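Local coordinates for protein putative dihydrodipicolinate synthase (Thermus thermophilus, PDB 2PCQ) that is a putative dihydrodipicolinate synthase family member, built on a closed eight-stranded TIM barrel and assembled from four chains, at residues 41-46 / 240-245; 49-54 / 254-259. All blocks are in the same frame, centred on the assembly; numbering follows the deposited sequence.

Contact 1 of 2, residues 41-46 / 240-245; sequences NGEGVH and LLKQAL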
loop_
_atom_site.group_PDB
_atom_site.type_symbol
_atom_site.label_atom_id
_atom_site.label_comp_id
_atom_site.label_asym_id
_atom_site.label_seq_id
_atom_site.Cartn_x
_atom_site.Cartn_y
_atom_site.Cartn_z
ATOM N N ASN A 41 -12.837 11.239 -15.842
ATOM C CA ASN A 41 -12.032 12.226 -16.561
ATOM C C ASN A 41 -12.833 13.507 -16.808
ATOM O O ASN A 41 -12.328 14.458 -17.408
ATOM C CB ASN A 41 -11.565 11.655 -17.907
ATOM C CG ASN A 41 -10.296 10.830 -17.786
ATOM O OD1 ASN A 41 -9.184 11.368 -17.801
ATOM N ND2 ASN A 41 -10.454 9.514 -17.656
ATOM N N GLY A 42 -14.076 13.531 -16.331
ATOM C CA GLY A 42 -14.937 14.687 -16.536
ATOM C C GLY A 42 -14.978 15.765 -15.463
ATOM O O GLY A 42 -15.758 16.708 -15.576
ATOM N N GLU A 43 -14.150 15.632 -14.428
ATOM C CA GLU A 43 -14.085 16.604 -13.336
ATOM C C GLU A 43 -15.423 16.916 -12.675
ATOM O O GLU A 43 -15.673 18.048 -12.258
ATOM C CB GLU A 43 -13.432 17.907 -13.820
ATOM C CG GLU A 43 -11.946 17.753 -14.130
ATOM C CD GLU A 43 -11.295 19.043 -14.602
ATOM O OE1 GLU A 43 -10.999 19.915 -13.756
ATOM O OE2 GLU A 43 -11.081 19.183 -15.824
ATOM N N GLY A 44 -16.277 15.906 -12.569
ATOM C CA GLY A 44 -17.562 16.112 -11.933
ATOM C C GLY A 44 -17.409 16.601 -10.500
ATOM O O GLY A 44 -18.159 17.467 -10.062
ATOM N N VAL A 45 -16.436 16.057 -9.771
ATOM C CA VAL A 45 -16.216 16.459 -8.381
ATOM C C VAL A 45 -15.625 17.858 -8.255
ATOM O O VAL A 45 -15.476 18.376 -7.148
ATOM C CB VAL A 45 -15.299 15.463 -7.627
ATOM C CG1 VAL A 45 -15.943 14.079 -7.606
ATOM C CG2 VAL A 45 -13.926 15.412 -8.277
ATOM N N HIS A 46 -15.288 18.473 -9.385
ATOM C CA HIS A 46 -14.744 19.825 -9.369
ATOM C C HIS A 46 -15.857 20.856 -9.541
ATOM O O HIS A 46 -15.601 22.058 -9.596
ATOM C CB HIS A 46 -13.701 19.997 -10.476
ATOM C CG HIS A 46 -12.371 19.391 -10.149
ATOM N ND1 HIS A 46 -11.280 19.498 -10.987
ATOM C CD2 HIS A 46 -11.945 18.705 -9.063
ATOM C CE1 HIS A 46 -10.240 18.908 -10.427
ATOM N NE2 HIS A 46 -10.615 18.417 -9.259
ATOM N N LEU A 240 -3.429 16.177 -19.484
ATOM C CA LEU A 240 -2.934 15.703 -20.774
ATOM C C LEU A 240 -4.078 15.511 -21.761
ATOM O O LEU A 240 -3.949 15.845 -22.938
ATOM C CB LEU A 240 -2.157 14.388 -20.616
ATOM C CG LEU A 240 -1.538 13.825 -21.904
ATOM C CD1 LEU A 240 -0.650 14.883 -22.550
ATOM C CD2 LEU A 240 -0.732 12.562 -21.597
ATOM N N LEU A 241 -5.197 14.981 -21.279
ATOM C CA LEU A 241 -6.364 14.759 -22.129
ATOM C C LEU A 241 -6.871 16.069 -22.727
ATOM O O LEU A 241 -7.109 16.162 -23.930
ATOM C CB LEU A 241 -7.492 14.101 -21.325
ATOM C CG LEU A 241 -8.829 13.944 -22.059
ATOM C CD1 LEU A 241 -8.622 13.104 -23.314
ATOM C CD2 LEU A 241 -9.859 13.301 -21.134
ATOM N N LYS A 242 -7.039 17.081 -21.884
ATOM C CA LYS A 242 -7.528 18.367 -22.356
ATOM C C LYS A 242 -6.540 19.061 -23.286
ATOM O O LYS A 242 -6.938 19.647 -24.291
ATOM C CB LYS A 242 -7.876 19.271 -21.170
ATOM C CG LYS A 242 -9.187 18.888 -20.491
ATOM C CD LYS A 242 -9.618 19.930 -19.466
ATOM C CE LYS A 242 -11.055 19.700 -19.037
ATOM N NZ LYS A 242 -11.525 20.741 -18.082
ATOM N N GLN A 243 -5.254 18.990 -22.960
ATOM C CA GLN A 243 -4.249 19.620 -23.803
ATOM C C GLN A 243 -4.236 18.967 -25.186
ATOM O O GLN A 243 -4.049 19.643 -26.198
ATOM C CB GLN A 243 -2.865 19.523 -23.156
ATOM C CG GLN A 243 -1.746 20.095 -24.025
ATOM C CD GLN A 243 -0.445 20.264 -23.267
ATOM O OE1 GLN A 243 -0.136 19.490 -22.359
ATOM N NE2 GLN A 243 0.333 21.272 -23.647
ATOM N N ALA A 244 -4.449 17.656 -25.225
ATOM C CA ALA A 244 -4.472 16.919 -26.486
ATOM C C ALA A 244 -5.682 17.343 -27.313
ATOM O O ALA A 244 -5.576 17.577 -28.519
ATOM C CB ALA A 244 -4.526 15.421 -26.219
ATOM N N LEU A 245 -6.838 17.440 -26.669
ATOM C CA LEU A 245 -8.038 17.847 -27.378
ATOM C C LEU A 245 -7.892 19.274 -27.898
ATOM O O LEU A 245 -8.283 19.557 -29.028
ATOM C CB LEU A 245 -9.265 17.721 -26.472
ATOM C CG LEU A 245 -9.713 16.275 -26.239
ATOM C CD1 LEU A 245 -10.708 16.214 -25.092
ATOM C CD2 LEU A 245 -10.329 15.722 -27.518
#
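The Glu-43 carboxylate meets Lys-242 at one oxygen and His-46 at the other. Lys-242 NZ reaches Glu-43 OE2 on its syn side, 28° out of the carboxylate plane, in a salt bridge of 2.8 Å. On the other oxygen, the anti lone pair of Glu-43 OE1 takes His-46 ND1 at 2.8 Å, with the carboxylate oxygen tilted 16° from the imidazole plane. Glu-43 OE1 also accepts from the backbone N of Arg-256. The His-46 ring packs against Tyr-259 of its own chain and meets Tyr-100 of the second subunit edge-to-face.

Lys-242 reaches across to Glu-43 from the facing helix. It has CG anti to its carbonyl carbon (chi1 -76°) and stays extended, which carries NZ from helix 216-247 to the 41-46 loop. There NZ also donates to the carbonyls of Thr-8 and Tyr-254. Away from the salt bridge, 8.0 Å from Glu-43 OE2, Leu-241 CD2 rests against Asn-41 CB and OD1, 3.9 Å from Asn-41 OD1.

The buried lysine thus has one carboxylate oxygen and two carbonyls around it, which would probably favour its charged form. The two bonds to Glu-43 OE1 and the one to OE2 hold the carboxylate in place.

Contact 2 of 2, residues 49-54 / 254-259; sequences PEERAR and YPRPPY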
loop_
_atom_site.group_PDB
_atom_site.type_symbol
_atom_site.label_atom_id
_atom_site.label_comp_id
_atom_site.label_asym_id
_atom_site.label_seq_id
_atom_site.Cartn_x
_atom_site.Cartn_y
_atom_site.Cartn_z
ATOM N N PRO A 49 -22.976 21.621 -6.897
ATOM C CA PRO A 49 -24.240 21.045 -7.367
ATOM C C PRO A 49 -24.913 21.915 -8.431
ATOM O O PRO A 49 -25.515 21.408 -9.375
ATOM C CB PRO A 49 -25.066 20.952 -6.090
ATOM C CG PRO A 49 -24.016 20.648 -5.054
ATOM C CD PRO A 49 -22.911 21.617 -5.424
ATOM N N GLU A 50 -24.794 23.229 -8.271
ATOM C CA GLU A 50 -25.390 24.181 -9.206
ATOM C C GLU A 50 -24.727 24.085 -10.582
ATOM O O GLU A 50 -25.411 24.025 -11.605
ATOM C CB GLU A 50 -25.260 25.600 -8.640
ATOM C CG GLU A 50 -26.011 26.687 -9.400
ATOM C CD GLU A 50 -25.289 27.142 -10.655
ATOM O OE1 GLU A 50 -24.071 27.406 -10.572
ATOM O OE2 GLU A 50 -25.941 27.248 -11.719
ATOM N N GLU A 51 -23.396 24.069 -10.602
ATOM C CA GLU A 51 -22.654 23.973 -11.857
ATOM C C GLU A 51 -22.912 22.610 -12.501
ATOM O O GLU A 51 -23.039 22.504 -13.721
ATOM C CB GLU A 51 -21.156 24.173 -11.599
ATOM C CG GLU A 51 -20.839 25.502 -10.914
ATOM C CD GLU A 51 -19.383 25.636 -10.505
ATOM O OE1 GLU A 51 -18.829 24.662 -9.952
ATOM O OE2 GLU A 51 -18.796 26.721 -10.722
ATOM N N ARG A 52 -23.004 21.576 -11.669
ATOM C CA ARG A 52 -23.260 20.215 -12.133
ATOM C C ARG A 52 -24.565 20.163 -12.931
ATOM O O ARG A 52 -24.615 19.597 -14.022
ATOM C CB ARG A 52 -23.360 19.268 -10.931
ATOM C CG ARG A 52 -23.583 17.798 -11.271
ATOM C CD ARG A 52 -23.963 17.019 -10.017
ATOM N NE ARG A 52 -25.252 17.468 -9.496
ATOM C CZ ARG A 52 -25.583 17.499 -8.207
ATOM N NH1 ARG A 52 -24.721 17.108 -7.278
ATOM N NH2 ARG A 52 -26.785 17.925 -7.848
ATOM N N ALA A 53 -25.620 20.752 -12.377
ATOM C CA ALA A 53 -26.924 20.772 -13.032
ATOM C C ALA A 53 -26.885 21.649 -14.282
ATOM O O ALA A 53 -27.456 21.303 -15.315
ATOM C CB ALA A 53 -27.987 21.293 -12.065
ATOM N N ARG A 54 -26.205 22.783 -14.179
ATOM C CA ARG A 54 -26.094 23.716 -15.293
ATOM C C ARG A 54 -25.348 23.075 -16.464
ATOM O O ARG A 54 -25.771 23.173 -17.617
ATOM C CB ARG A 54 -25.358 24.974 -14.827
ATOM C CG ARG A 54 -25.663 26.222 -15.630
ATOM C CD ARG A 54 -25.109 27.450 -14.917
ATOM N NE ARG A 54 -23.657 27.540 -15.021
ATOM C CZ ARG A 54 -22.865 27.983 -14.052
ATOM N NH1 ARG A 54 -23.382 28.374 -12.897
ATOM N NH2 ARG A 54 -21.555 28.047 -14.240
ATOM N N TYR A 254 -9.582 23.921 -20.033
ATOM C CA TYR A 254 -8.475 23.625 -19.126
ATOM C C TYR A 254 -8.934 23.023 -17.807
ATOM O O TYR A 254 -10.089 23.178 -17.408
ATOM C CB TYR A 254 -7.711 24.916 -18.822
ATOM C CG TYR A 254 -7.268 25.654 -20.059
ATOM C CD1 TYR A 254 -5.978 25.505 -20.558
ATOM C CD2 TYR A 254 -8.159 26.468 -20.759
ATOM C CE1 TYR A 254 -5.583 26.147 -21.727
ATOM C CE2 TYR A 254 -7.779 27.111 -21.927
ATOM C CZ TYR A 254 -6.492 26.947 -22.406
ATOM O OH TYR A 254 -6.118 27.579 -23.567
ATOM N N PRO A 255 -8.027 22.322 -17.109
ATOM C CA PRO A 255 -8.382 21.719 -15.820
ATOM C C PRO A 255 -8.682 22.870 -14.860
ATOM O O PRO A 255 -8.109 23.952 -14.990
ATOM C CB PRO A 255 -7.111 20.966 -15.429
ATOM C CG PRO A 255 -6.503 20.611 -16.758
ATOM C CD PRO A 255 -6.687 21.889 -17.540
ATOM N N ARG A 256 -9.567 22.651 -13.898
ATOM C CA ARG A 256 -9.895 23.719 -12.965
ATOM C C ARG A 256 -8.738 23.952 -11.994
ATOM O O ARG A 256 -8.183 22.999 -11.451
ATOM C CB ARG A 256 -11.177 23.377 -12.197
ATOM C CG ARG A 256 -11.952 24.606 -11.762
ATOM C CD ARG A 256 -13.352 24.283 -11.241
ATOM N NE ARG A 256 -14.224 25.436 -11.445
ATOM C CZ ARG A 256 -15.464 25.560 -10.983
ATOM N NH1 ARG A 256 -16.025 24.599 -10.263
ATOM N NH2 ARG A 256 -16.152 26.660 -11.261
ATOM N N PRO A 257 -8.342 25.225 -11.784
ATOM C CA PRO A 257 -7.237 25.525 -10.864
ATOM C C PRO A 257 -7.511 24.840 -9.530
ATOM O O PRO A 257 -8.668 24.703 -9.130
ATOM C CB PRO A 257 -7.281 27.047 -10.758
ATOM C CG PRO A 257 -7.766 27.455 -12.127
ATOM C CD PRO A 257 -8.884 26.462 -12.375
ATOM N N PRO A 258 -6.455 24.463 -8.793
ATOM C CA PRO A 258 -5.018 24.620 -9.038
ATOM C C PRO A 258 -4.343 23.660 -10.018
ATOM O O PRO A 258 -3.119 23.648 -10.119
ATOM C CB PRO A 258 -4.437 24.480 -7.645
ATOM C CG PRO A 258 -5.263 23.338 -7.109
ATOM C CD PRO A 258 -6.678 23.701 -7.546
ATOM N N TYR A 259 -5.112 22.850 -10.730
ATOM C CA TYR A 259 -4.489 21.924 -11.664
ATOM C C TYR A 259 -3.876 22.659 -12.862
ATOM O O TYR A 259 -4.397 23.682 -13.310
ATOM C CB TYR A 259 -5.498 20.854 -12.086
ATOM C CG TYR A 259 -5.819 19.911 -10.939
ATOM C CD1 TYR A 259 -6.895 20.153 -10.080
ATOM C CD2 TYR A 259 -5.004 18.809 -10.675
ATOM C CE1 TYR A 259 -7.147 19.318 -8.984
ATOM C CE2 TYR A 259 -5.243 17.975 -9.586
ATOM C CZ TYR A 259 -6.316 18.231 -8.749
ATOM O OH TYR A 259 -6.554 17.390 -7.686
#
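Glu-51 and Arg-256 reach toward each other across the contact. Two nitrogens of the guanidinium grip the carboxylate end-on, one to each oxygen. Arg-256 NH1 donates to Glu-51 OE1 at 2.8 Å, and Arg-256 NH2 donates to Glu-51 OE2 at 2.7 Å with an N-H...O angle of 164°. Both oxygens lie close to the guanidinium plane, at its edge. Both are met on their syn sides, but the nitrogens stand out of the carboxylate plane. The two flat groups are turned 38° against each other, so the pair is twisted rather than coplanar.

The CA atoms of Glu-51 and Arg-256, the nearest pair across the contact, are 12.8 Å apart, and the two extended side chains bridge that distance. Arg-256 has CG anti to its backbone N (chi1 -151°) and runs extended as far as NE, which brings its end out to the helix. Further bonds fix the rotation of the guanidinium: NE donates to the carbonyl of Gly-14, and NH1 also to that of His-46. Glu-51 OE1 in turn accepts from the backbone N of Thr-48.

Pro-75 of the second subunit packs on Arg-256, and Pro-258 O accepts from Arg-110 of that subunit, which places the bridge beside the subunit interface. The salt bridge joins the first turn of helix 49-57, which follows barrel strand 36-37, to the irregular segment between helices 216-247 and 266-278.

Contacts 1 and 2 have centres about 10 Å apart and touch directly. Two hydrogen bonds link them: Arg-256 NH1 of contact 2 to His-46 O of contact 1 at 2.7 Å, and Lys-242 NZ of contact 1 to Tyr-254 O of contact 2 at 2.9 Å. His-46 CE1 lies 3.4 Å from Tyr-259 CE1. Both contacts tie the chain from 41 to 54, after strand 36-37, to later parts of the chain: helix 216-247 in contact 1 and the loop after it in contact 2. Their segments alternate in sequence, and both contacts reach the second subunit. The potassium site at Ala-143 and Val-148 involves neither contact.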